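Local atomic coordinates of uncharacterized protein (Bacteroides ovatus, PDB entry 4IRT), a protein that is of uncharacterised function but, as a putative neuraminidase with a BNR repeat-like domain, may act on sialic-acid-bearing glycans. Residues L28-G32 with D33-I37; L231-K234 with L235-E239; F90-G94 with H95-Y99; R331-E334 with R335-V339; R243-Q246 with N247-L250. All coordinates share one frame; numbering follows the deposited sequence. Where two conformers were deposited one is given.

Contact 1. Residues L28-G32 with D33-I37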
# COMPACT_ATOMS: atom_id res chain seq x y z
N LEU A 28 -6.88 5.76 -4.55
CA LEU A 28 -7.93 5.60 -5.57
C LEU A 28 -8.80 4.41 -5.15
O LEU A 28 -8.29 3.34 -4.78
CB LEU A 28 -7.25 5.31 -6.90
CG LEU A 28 -8.00 5.22 -8.23
CD1 LEU A 28 -8.55 6.59 -8.60
CD2 LEU A 28 -7.04 4.71 -9.30
N VAL A 29 -10.12 4.61 -5.19
CA VAL A 29 -11.01 3.60 -4.70
C VAL A 29 -12.39 3.74 -5.28
O VAL A 29 -12.96 4.84 -5.31
CB VAL A 29 -11.05 3.57 -3.16
CG1 VAL A 29 -11.57 4.87 -2.59
CG2 VAL A 29 -11.94 2.43 -2.69
N THR A 30 -12.92 2.62 -5.76
CA THR A 30 -14.28 2.53 -6.31
C THR A 30 -15.30 2.09 -5.25
O THR A 30 -15.07 1.17 -4.50
CB THR A 30 -14.31 1.53 -7.50
OG1 THR A 30 -13.63 2.13 -8.63
CG2 THR A 30 -15.76 1.19 -7.92
N HIS A 31 -16.46 2.74 -5.26
CA HIS A 31 -17.62 2.27 -4.49
C HIS A 31 -18.77 2.29 -5.48
O HIS A 31 -19.10 3.33 -6.05
CB HIS A 31 -17.86 3.19 -3.30
CG HIS A 31 -18.95 2.73 -2.40
ND1 HIS A 31 -18.80 1.71 -1.49
CD2 HIS A 31 -20.23 3.17 -2.27
CE1 HIS A 31 -19.94 1.52 -0.85
NE2 HIS A 31 -20.82 2.40 -1.30
N GLY A 32 -19.32 1.12 -5.76
CA GLY A 32 -20.39 1.02 -6.77
C GLY A 32 -19.83 1.35 -8.15
O GLY A 32 -18.83 0.76 -8.59
N ASP A 33 -20.47 2.27 -8.85
CA ASP A 33 -19.94 2.72 -10.14
C ASP A 33 -19.24 4.08 -10.08
O ASP A 33 -19.07 4.72 -11.11
CB ASP A 33 -21.02 2.66 -11.23
CG ASP A 33 -22.05 3.78 -11.15
OD1 ASP A 33 -22.13 4.51 -10.13
OD2 ASP A 33 -22.78 3.94 -12.15
N GLU A 34 -18.84 4.51 -8.89
CA GLU A 34 -18.13 5.79 -8.72
C GLU A 34 -16.73 5.52 -8.25
O GLU A 34 -16.51 4.63 -7.44
CB GLU A 34 -18.84 6.66 -7.70
CG GLU A 34 -20.18 7.10 -8.26
CD GLU A 34 -21.06 7.89 -7.33
OE1 GLU A 34 -20.89 7.86 -6.10
OE2 GLU A 34 -21.97 8.54 -7.87
N GLN A 35 -15.78 6.28 -8.76
CA GLN A 35 -14.40 6.15 -8.32
C GLN A 35 -13.96 7.45 -7.68
O GLN A 35 -14.25 8.54 -8.19
CB GLN A 35 -13.53 5.83 -9.53
CG GLN A 35 -12.08 5.61 -9.23
CD GLN A 35 -11.33 5.27 -10.49
OE1 GLN A 35 -11.21 6.10 -11.40
NE2 GLN A 35 -10.85 4.06 -10.58
N TYR A 36 -13.25 7.31 -6.58
CA TYR A 36 -12.79 8.40 -5.75
C TYR A 36 -11.29 8.44 -5.76
O TYR A 36 -10.63 7.39 -5.83
CB TYR A 36 -13.25 8.20 -4.30
CG TYR A 36 -14.74 8.26 -4.12
CD1 TYR A 36 -15.55 7.14 -4.35
CD2 TYR A 36 -15.35 9.45 -3.71
CE1 TYR A 36 -16.93 7.22 -4.21
CE2 TYR A 36 -16.71 9.52 -3.54
CZ TYR A 36 -17.49 8.41 -3.78
OH TYR A 36 -18.86 8.52 -3.62
N ILE A 37 -10.74 9.65 -5.67
CA ILE A 37 -9.31 9.85 -5.70
C ILE A 37 -8.96 10.93 -4.69
O ILE A 37 -9.82 11.75 -4.31
CB ILE A 37 -8.85 10.25 -7.13
CG1 ILE A 37 -7.33 10.06 -7.30
CG2 ILE A 37 -9.30 11.66 -7.48
CD1 ILE A 37 -6.90 10.22 -8.75

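Contact 2. Residues L231-K234 with L235-E239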
# COMPACT_ATOMS: atom_id res chain seq x y z
N LEU A 231 -0.53 -14.62 20.71
CA LEU A 231 -0.13 -13.23 20.48
C LEU A 231 0.68 -12.69 21.65
O LEU A 231 0.52 -13.12 22.79
CB LEU A 231 -1.37 -12.33 20.22
CG LEU A 231 -2.27 -12.81 19.08
CD1 LEU A 231 -3.56 -12.02 19.06
CD2 LEU A 231 -1.54 -12.68 17.73
N PRO A 232 1.55 -11.71 21.39
CA PRO A 232 1.83 -11.10 20.11
C PRO A 232 2.82 -11.93 19.30
O PRO A 232 3.44 -12.89 19.82
CB PRO A 232 2.44 -9.75 20.50
CG PRO A 232 3.10 -10.00 21.81
CD PRO A 232 2.21 -10.99 22.50
N ILE A 233 2.98 -11.56 18.03
CA ILE A 233 3.87 -12.32 17.17
C ILE A 233 5.25 -11.72 17.24
O ILE A 233 5.42 -10.53 16.93
CB ILE A 233 3.39 -12.36 15.70
CG1 ILE A 233 1.90 -12.78 15.65
CG2 ILE A 233 4.26 -13.32 14.90
CD1 ILE A 233 1.28 -12.69 14.26
N LYS A 234 6.23 -12.55 17.60
CA LYS A 234 7.62 -12.17 17.79
C LYS A 234 8.52 -12.87 16.77
O LYS A 234 8.08 -13.77 16.05
CB LYS A 234 8.12 -12.66 19.16
CG LYS A 234 7.32 -12.24 20.38
CD LYS A 234 7.93 -12.84 21.65
CE LYS A 234 7.69 -14.34 21.77
NZ LYS A 234 8.87 -15.10 22.30
N LEU A 235 9.79 -12.49 16.76
CA LEU A 235 10.82 -13.17 15.97
C LEU A 235 10.71 -14.69 16.08
O LEU A 235 10.75 -15.41 15.07
CB LEU A 235 12.21 -12.74 16.45
CG LEU A 235 13.33 -13.22 15.53
CD1 LEU A 235 13.61 -12.19 14.45
CD2 LEU A 235 14.59 -13.50 16.32
N SER A 236 10.54 -15.18 17.30
CA SER A 236 10.61 -16.60 17.53
C SER A 236 9.42 -17.41 17.00
O SER A 236 9.64 -18.53 16.57
CB SER A 236 10.80 -16.91 19.02
OG SER A 236 9.67 -16.49 19.75
N ASN A 237 8.20 -16.88 17.05
CA ASN A 237 7.01 -17.66 16.67
C ASN A 237 6.40 -17.30 15.33
O ASN A 237 5.46 -17.97 14.87
CB ASN A 237 5.94 -17.64 17.81
CG ASN A 237 5.41 -16.24 18.10
OD1 ASN A 237 6.12 -15.25 17.94
ND2 ASN A 237 4.16 -16.16 18.54
N ALA A 238 6.92 -16.25 14.70
CA ALA A 238 6.38 -15.81 13.42
C ALA A 238 6.51 -16.92 12.38
O ALA A 238 7.48 -17.69 12.41
CB ALA A 238 7.12 -14.58 12.94
N GLU A 239 5.56 -16.95 11.44
CA GLU A 239 5.66 -17.78 10.28
C GLU A 239 6.58 -17.09 9.27
O GLU A 239 6.31 -15.96 8.87
CB GLU A 239 4.29 -18.06 9.63
CG GLU A 239 4.43 -18.97 8.41
CD GLU A 239 3.15 -19.35 7.72
OE1 GLU A 239 2.03 -18.91 8.12
OE2 GLU A 239 3.28 -20.13 6.73

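Contact 3. Residues F90-G94 with H95-Y99. With EDO (1,2-ethanediol), chain L.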
# COMPACT_ATOMS: atom_id res chain seq x y z
N PHE A 90 -4.43 11.62 6.85
CA PHE A 90 -3.40 12.28 6.06
C PHE A 90 -2.37 13.01 6.89
O PHE A 90 -2.62 13.34 8.04
CB PHE A 90 -4.04 13.30 5.13
CG PHE A 90 -5.01 14.22 5.80
CD1 PHE A 90 -6.29 13.82 6.09
CD2 PHE A 90 -4.63 15.51 6.15
CE1 PHE A 90 -7.18 14.67 6.72
CE2 PHE A 90 -5.52 16.39 6.79
CZ PHE A 90 -6.80 15.97 7.06
N ASP A 91 -1.24 13.29 6.27
CA ASP A 91 -0.27 14.27 6.76
C ASP A 91 0.37 13.95 8.11
O ASP A 91 0.38 14.79 9.05
CB ASP A 91 -0.93 15.67 6.81
CG ASP A 91 0.07 16.76 7.14
OD1 ASP A 91 1.25 16.63 6.73
OD2 ASP A 91 -0.30 17.73 7.83
N HIS A 92 0.95 12.76 8.21
CA HIS A 92 1.67 12.37 9.41
C HIS A 92 3.12 11.94 9.17
O HIS A 92 3.43 11.15 8.25
CB HIS A 92 1.04 11.16 10.07
CG HIS A 92 -0.45 11.19 10.20
ND1 HIS A 92 -1.28 10.63 9.24
CD2 HIS A 92 -1.26 11.61 11.20
CE1 HIS A 92 -2.53 10.73 9.65
NE2 HIS A 92 -2.55 11.31 10.84
N HIS A 93 3.95 12.31 10.12
CA HIS A 93 5.27 11.71 10.28
C HIS A 93 5.67 11.80 11.74
O HIS A 93 6.54 12.59 12.12
CB HIS A 93 6.29 12.38 9.38
CG HIS A 93 7.58 11.63 9.30
ND1 HIS A 93 8.68 12.13 8.63
CD2 HIS A 93 7.96 10.44 9.82
CE1 HIS A 93 9.67 11.26 8.72
NE2 HIS A 93 9.26 10.23 9.44
N GLY A 94 4.94 11.04 12.56
CA GLY A 94 5.05 11.05 14.00
C GLY A 94 4.24 12.16 14.65
O GLY A 94 4.75 12.86 15.51
N HIS A 95 2.98 12.32 14.22
CA HIS A 95 2.17 13.47 14.61
C HIS A 95 0.83 13.01 15.11
O HIS A 95 0.42 11.90 14.81
CB HIS A 95 1.91 14.40 13.40
CG HIS A 95 3.13 15.10 12.91
ND1 HIS A 95 3.85 14.64 11.83
CD2 HIS A 95 3.76 16.23 13.32
CE1 HIS A 95 4.89 15.43 11.61
NE2 HIS A 95 4.84 16.42 12.49
N PRO A 96 0.08 13.90 15.77
CA PRO A 96 -1.27 13.51 16.18
C PRO A 96 -2.13 13.13 14.98
O PRO A 96 -1.95 13.67 13.88
CB PRO A 96 -1.81 14.78 16.85
CG PRO A 96 -0.58 15.41 17.43
CD PRO A 96 0.49 15.18 16.38
N LEU A 97 -3.03 12.18 15.18
CA LEU A 97 -3.89 11.68 14.12
C LEU A 97 -4.69 12.80 13.48
O LEU A 97 -5.31 13.60 14.18
CB LEU A 97 -4.84 10.63 14.69
CG LEU A 97 -5.89 10.06 13.74
CD1 LEU A 97 -5.23 9.14 12.74
CD2 LEU A 97 -6.94 9.30 14.56
N ASN A 98 -4.63 12.83 12.15
CA ASN A 98 -5.49 13.63 11.27
C ASN A 98 -6.42 12.69 10.53
O ASN A 98 -5.96 11.90 9.70
CB ASN A 98 -4.65 14.35 10.22
CG ASN A 98 -3.65 15.31 10.85
OD1 ASN A 98 -4.00 16.12 11.72
ND2 ASN A 98 -2.38 15.23 10.41
N TYR A 99 -7.72 12.81 10.83
CA TYR A 99 -8.76 11.91 10.37
C TYR A 99 -10.09 12.67 10.21
O TYR A 99 -10.54 13.35 11.16
CB TYR A 99 -8.93 10.75 11.35
CG TYR A 99 -10.17 9.94 11.13
CD1 TYR A 99 -10.42 9.34 9.90
CD2 TYR A 99 -11.12 9.80 12.14
CE1 TYR A 99 -11.58 8.59 9.69
CE2 TYR A 99 -12.26 9.06 11.94
CZ TYR A 99 -12.50 8.46 10.72
OH TYR A 99 -13.64 7.73 10.53
C1 EDO L . 2.07 17.44 10.23
O1 EDO L . 2.46 18.83 10.41
C2 EDO L . 0.88 17.05 11.11
O2 EDO L . -0.37 17.49 10.55

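Contact 4. Residues R331-E334 with R335-V339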
# COMPACT_ATOMS: atom_id res chain seq x y z
N ARG A 331 8.39 0.29 -11.62
CA ARG A 331 9.02 1.41 -12.34
C ARG A 331 10.51 1.24 -12.15
O ARG A 331 10.98 1.04 -11.03
CB ARG A 331 8.49 2.73 -11.77
CG ARG A 331 9.19 4.02 -12.21
CD ARG A 331 10.43 4.34 -11.39
NE ARG A 331 10.07 4.66 -10.02
CZ ARG A 331 10.91 4.74 -9.00
NH1 ARG A 331 12.22 4.50 -9.13
NH2 ARG A 331 10.43 5.10 -7.83
N ASP A 332 11.27 1.37 -13.24
CA ASP A 332 12.70 1.04 -13.22
C ASP A 332 13.48 2.04 -14.07
O ASP A 332 13.15 2.26 -15.24
CB ASP A 332 12.86 -0.40 -13.73
CG ASP A 332 14.26 -1.01 -13.47
OD1 ASP A 332 15.29 -0.30 -13.39
OD2 ASP A 332 14.30 -2.27 -13.42
N GLU A 333 14.52 2.63 -13.50
CA GLU A 333 15.46 3.46 -14.27
C GLU A 333 16.00 2.76 -15.53
O GLU A 333 16.23 3.42 -16.56
CB GLU A 333 16.66 3.89 -13.43
CG GLU A 333 16.38 5.11 -12.57
CD GLU A 333 17.65 5.74 -11.98
OE1 GLU A 333 18.78 5.37 -12.40
OE2 GLU A 333 17.50 6.59 -11.09
N GLU A 334 16.16 1.45 -15.45
CA GLU A 334 16.58 0.67 -16.63
C GLU A 334 15.61 0.76 -17.79
O GLU A 334 15.99 0.45 -18.91
CB GLU A 334 16.72 -0.83 -16.30
CG GLU A 334 18.00 -1.18 -15.58
CD GLU A 334 18.34 -2.67 -15.60
OE1 GLU A 334 17.57 -3.50 -16.13
OE2 GLU A 334 19.39 -3.00 -15.07
N ARG A 335 14.34 1.04 -17.50
CA ARG A 335 13.31 1.20 -18.53
C ARG A 335 12.89 2.66 -18.68
O ARG A 335 11.79 2.94 -19.11
CB ARG A 335 12.10 0.34 -18.19
CG ARG A 335 12.44 -1.15 -18.07
CD ARG A 335 11.19 -2.05 -18.03
NE ARG A 335 10.46 -2.01 -19.28
CZ ARG A 335 10.67 -2.80 -20.32
NH1 ARG A 335 11.63 -3.73 -20.30
NH2 ARG A 335 9.94 -2.66 -21.41
N GLY A 336 13.75 3.58 -18.29
CA GLY A 336 13.40 5.00 -18.41
C GLY A 336 12.40 5.52 -17.39
O GLY A 336 11.79 6.56 -17.60
N SER A 337 12.24 4.79 -16.27
CA SER A 337 11.31 5.18 -15.20
C SER A 337 9.89 5.37 -15.70
O SER A 337 9.13 6.20 -15.19
CB SER A 337 11.85 6.41 -14.43
OG SER A 337 13.21 6.19 -14.06
N ARG A 338 9.50 4.55 -16.68
CA ARG A 338 8.12 4.50 -17.12
C ARG A 338 7.30 3.70 -16.10
O ARG A 338 7.85 3.07 -15.20
CB ARG A 338 8.06 3.89 -18.52
CG ARG A 338 8.77 4.78 -19.55
CD ARG A 338 8.94 4.12 -20.90
NE ARG A 338 9.51 5.03 -21.89
CZ ARG A 338 10.81 5.10 -22.19
NH1 ARG A 338 11.69 4.32 -21.58
NH2 ARG A 338 11.22 5.97 -23.09
N VAL A 339 5.98 3.75 -16.22
CA VAL A 339 5.15 2.79 -15.50
C VAL A 339 5.33 1.51 -16.29
O VAL A 339 5.17 1.51 -17.51
CB VAL A 339 3.67 3.17 -15.49
CG1 VAL A 339 2.85 2.08 -14.83
CG2 VAL A 339 3.49 4.49 -14.77
O HOH W 1 13.51 5.84 -11.43
O HOH W 2 9.96 1.49 -15.68

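Contact 5. Residues R243-Q246 with N247-L250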
# COMPACT_ATOMS: atom_id res chain seq x y z
N ARG A 243 12.84 -16.79 4.29
CA ARG A 243 13.99 -16.42 5.11
C ARG A 243 15.05 -15.73 4.27
O ARG A 243 15.56 -16.29 3.31
CB ARG A 243 14.60 -17.63 5.81
CG ARG A 243 13.71 -18.16 6.90
CD ARG A 243 14.48 -18.54 8.13
NE ARG A 243 13.62 -19.33 8.99
CZ ARG A 243 13.29 -18.99 10.21
NH1 ARG A 243 13.77 -17.88 10.75
NH2 ARG A 243 12.49 -19.78 10.90
N LEU A 244 15.38 -14.50 4.66
CA LEU A 244 16.32 -13.68 3.92
C LEU A 244 17.18 -12.92 4.89
O LEU A 244 16.66 -12.32 5.84
CB LEU A 244 15.55 -12.66 3.05
CG LEU A 244 14.79 -13.27 1.88
CD1 LEU A 244 13.78 -12.28 1.33
CD2 LEU A 244 15.76 -13.74 0.80
N PRO A 245 18.49 -12.88 4.64
CA PRO A 245 19.40 -12.28 5.60
C PRO A 245 19.41 -10.74 5.57
O PRO A 245 18.86 -10.11 4.66
CB PRO A 245 20.75 -12.82 5.14
CG PRO A 245 20.59 -12.85 3.63
CD PRO A 245 19.21 -13.40 3.45
N GLN A 246 20.11 -10.15 6.53
CA GLN A 246 20.47 -8.75 6.42
C GLN A 246 21.44 -8.63 5.24
O GLN A 246 22.02 -9.63 4.81
CB GLN A 246 21.11 -8.28 7.71
CG GLN A 246 20.17 -8.43 8.92
CD GLN A 246 20.75 -7.84 10.19
OE1 GLN A 246 21.46 -6.82 10.16
NE2 GLN A 246 20.45 -8.48 11.32
N ASN A 247 21.57 -7.42 4.70
CA ASN A 247 22.50 -7.11 3.62
C ASN A 247 22.24 -7.85 2.30
O ASN A 247 23.15 -8.20 1.59
CB ASN A 247 23.95 -7.30 4.08
CG ASN A 247 24.30 -6.36 5.21
OD1 ASN A 247 24.40 -5.16 4.99
ND2 ASN A 247 24.45 -6.90 6.42
N CYS A 248 20.96 -8.08 1.98
CA CYS A 248 20.63 -8.58 0.66
C CYS A 248 19.73 -7.63 -0.12
O CYS A 248 19.06 -8.05 -1.09
CB CYS A 248 20.06 -10.01 0.71
SG CYS A 248 18.39 -10.15 1.34
N GLU A 249 19.74 -6.36 0.29
CA GLU A 249 18.97 -5.29 -0.36
C GLU A 249 17.45 -5.54 -0.28
O GLU A 249 16.69 -5.13 -1.15
CB GLU A 249 19.39 -5.14 -1.82
CG GLU A 249 20.86 -4.99 -2.08
CD GLU A 249 21.51 -3.79 -1.39
OE1 GLU A 249 20.82 -2.89 -0.85
OE2 GLU A 249 22.76 -3.75 -1.44
N LEU A 250 17.03 -6.26 0.75
CA LEU A 250 15.62 -6.47 1.01
C LEU A 250 15.00 -5.15 1.47
O LEU A 250 15.49 -4.52 2.41
CB LEU A 250 15.42 -7.53 2.07
CG LEU A 250 13.97 -7.78 2.46
CD1 LEU A 250 13.17 -8.35 1.31
CD2 LEU A 250 13.92 -8.65 3.70
O HOH W 3 18.52 -7.20 3.50
O HOH W 4 24.53 -10.32 6.60
O HOH W 5 23.79 -6.23 9.00

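Contact 1. Residues L28-G32 with D33-I37
V29 and Y36 face each other as an antiparallel hydrogen-bonded pair, V29 N 2.9 Å from Y36 O and Y36 N 2.8 Å from V29 O, in a tight beta hairpin whose two strand segments run 155° apart. The hairpin opens a four-stranded antiparallel sheet, consistent with a blade of the beta-propeller fold expected for this family. A type II' turn from H31 to E34 reverses the chain through G32 and D33, and a second hydrogen-bonded pair closes it: H31 N donates almost head-on to E34 O at 2.9 Å, whereas E34 N meets H31 O from well above the carbonyl plane. L28, T30, Q35 and I37 share one face of the hairpin. With CG anti to the backbone N (chi1 -173°), L28 swings CD1 across the strand pair, 3.6 Å from Q35 CD and 3.9 Å from I37 CG1, so one methyl group packs against both neighbours. The extended Q35 chain passes T30, whose OG1 sits 3.8 Å from Q35 CB. Its amide is satisfied beyond the hairpin: OE1 takes a bond from R51, while NE2 meets H381 and D370, and the same D370 oxygen also binds T30 OG1. E34 and D33 send their carboxylates to K52. V29, H31, E34 and Y36 occupy the other face, where M78 and I80 of strand 76-80 pack against the tyrosine. There V29 CG1 lies 4.1 Å from Y36 CB, and V29 O sits at the edge of the tyrosine ring, in its plane, 3.6 Å from Y36 CD1.

Contact 2. Residues L231-K234 with L235-E239
N237 turns its amide back onto K234, OD1 accepting the backbone N-H of K234 at 2.7 Å, in the carbonyl plane. The N237 side chain lies between its own backbone N and carbonyl carbon (chi1 62°), a setting that turns the amide back over the preceding residues and across the K234 side chain at about a right angle. K234 O is the acceptor for the residues that follow. A238 N approaches it nearly end-on at 3.1 Å (C=O...N angle 171°), and N237 N adds a weak bond at 3.3 Å, so L235 to N237 make a single helix-like turn. The K234 chain bends at its far end until NZ donates to S236 OG at 3.0 Å. I233 CG2 packs on A238, 3.7 Å from A238 CB. In the next shell, W195 of strand 191-198 touches both I233 and A238, and the I233 backbone is bonded to L170 and D172. K223 NZ binds N237 O, while Y229 OH takes the N-H of E239. The loop thereby leads into strand 239-242, an outermost strand of a four-stranded antiparallel sheet that fits a propeller blade. Both main-chain polar atoms of K234 are thus paired within the turn: N237 OD1 does for K234 N what the backbone N-H groups of A238 and, weakly, N237 do for K234 O, and neither atom depends on solvent for a partner.

Contact 3. Residues F90-G94 with H95-Y99
N98 stands over the phenyl ring of F90, its CB 4.1 Å from the ring centroid and 9° off the normal, a CH-pi contact. The two side chains cross at about a right angle, yet amide and ring planes are only 23° apart. From there N98 ND2 donates to F90 O at 3.0 Å, with the acceptor in the amide plane. H92 comes from inside the loop: its NE2 accepts N98 N at 2.9 Å in a nearly straight bond, tilted slightly from the imidazole plane, and F90 O lies above one face of that ring, toward its rim. This is the link between strands 86-90 and 99-101, and at its far end G94 and H95 both face V124, forming a G1 beta bulge. H95 folds back, with its CG anti to its carbonyl carbon (chi1 -68°), and ND1 takes the N-H of H93 in the ring plane at 2.9 Å. H93 itself stacks on H73 and bonds to D71. An ethanediol, probably from the crystallisation liquor, lies over one face of the H95 ring, with G94 O over the opposite face. The diol O2 donates to D91 OD2 at 2.7 Å and accepts from N98 ND2 at 3.0 Å.

Contact 4. Residues R331-E334 with R335-V339
An Asx turn at D332 runs into a short 3-10 turn in the loop joining strands 325-330 and 340-344, and D332 O is gripped there by two N-H groups from across the contact. R335 N reaches it at 2.8 Å and S337 N at 2.9 Å, from opposite faces of the carbonyl plane. The Asx bond itself runs from E334 N to D332 OD1, 2.8 Å, arriving from above the carboxylate plane. G336 N then binds E333 O at 3.0 Å, and G336 and S337 both take positive phi angles as the chain turns back. D332 OD2 makes a salt bridge to R298, while R335 pairs with D356 of strand 353-356, the outermost strand beside 340-344. A water lies in the mouth of the loop, accepting from D332 N at 2.8 Å and donating to R338 O at 2.7 Å, so it bridges the two arms of the loop. R331 starts with CG anti to its backbone N (chi1 170°) and then bends twice, which lays CD alongside S337 CB; its guanidinium goes on to W365 O and I312 O. A second water connects the ends of these two residues, 2.7 Å from S337 OG and weakly bonded to R331 NH1.

Contact 5. Residues R243-Q246 with N247-L250
The ring of P245 turns CG and CD to C248, with C248 SG 4.0 Å from P245 CD, while the flat amides of Q246 and N247 meet each other through water. The contact is a turn bridged by waters in the loop between strands 239-242 and 255-258, which connects two four-stranded sheets consistent with successive propeller blades. N247 and E249 both adopt left-handed backbone angles, and the chain curls round on itself. One water donates to Q246 OE1 at 2.7 Å and is held weakly by N247 ND2; another donates to Q246 O at 3.2 Å. Inside the curl a third water accepts from C248 N at 3.0 Å and from L250 N at 3.3 Å, and lies 3.2 Å from P245 O, to which it can donate, spanning the turn. R271 of strand 264-271 receives N247 O on its guanidinium and pairs with C248 through the backbone. On the buried side, C248 SG lies between its own backbone N and carbonyl carbon (chi1 73°), which points it inward, 4.2 Å from L244 CB. W270 touches L244, C248 and L250 alike. The two leucines cross at about a right angle, L244 CD1 meeting L250 CD1 at 4.0 Å.

Overall arrangement
Along the chain the order is contacts 1, 3, 2, 5, 4, and the five lie around a ring of antiparallel sheets, most of them four-stranded, as expected of a beta-propeller. Contacts 1 and 4 each join neighbouring strands of one sheet, contact 4 by the longer loop; contact 5 passes from one sheet to the next. Contacts 2 and 5 enter and leave strand 239-242, their centres 19 Å apart. Both lie across the chain's centre from contact 1, at 36 and 37 Å between centres. Contact 3 comes within about 11 Å of contact 1 by nearest atoms, contact 4 within about 12 Å. Apart from the adjoining sequence of contacts 2 and 5, none touches another.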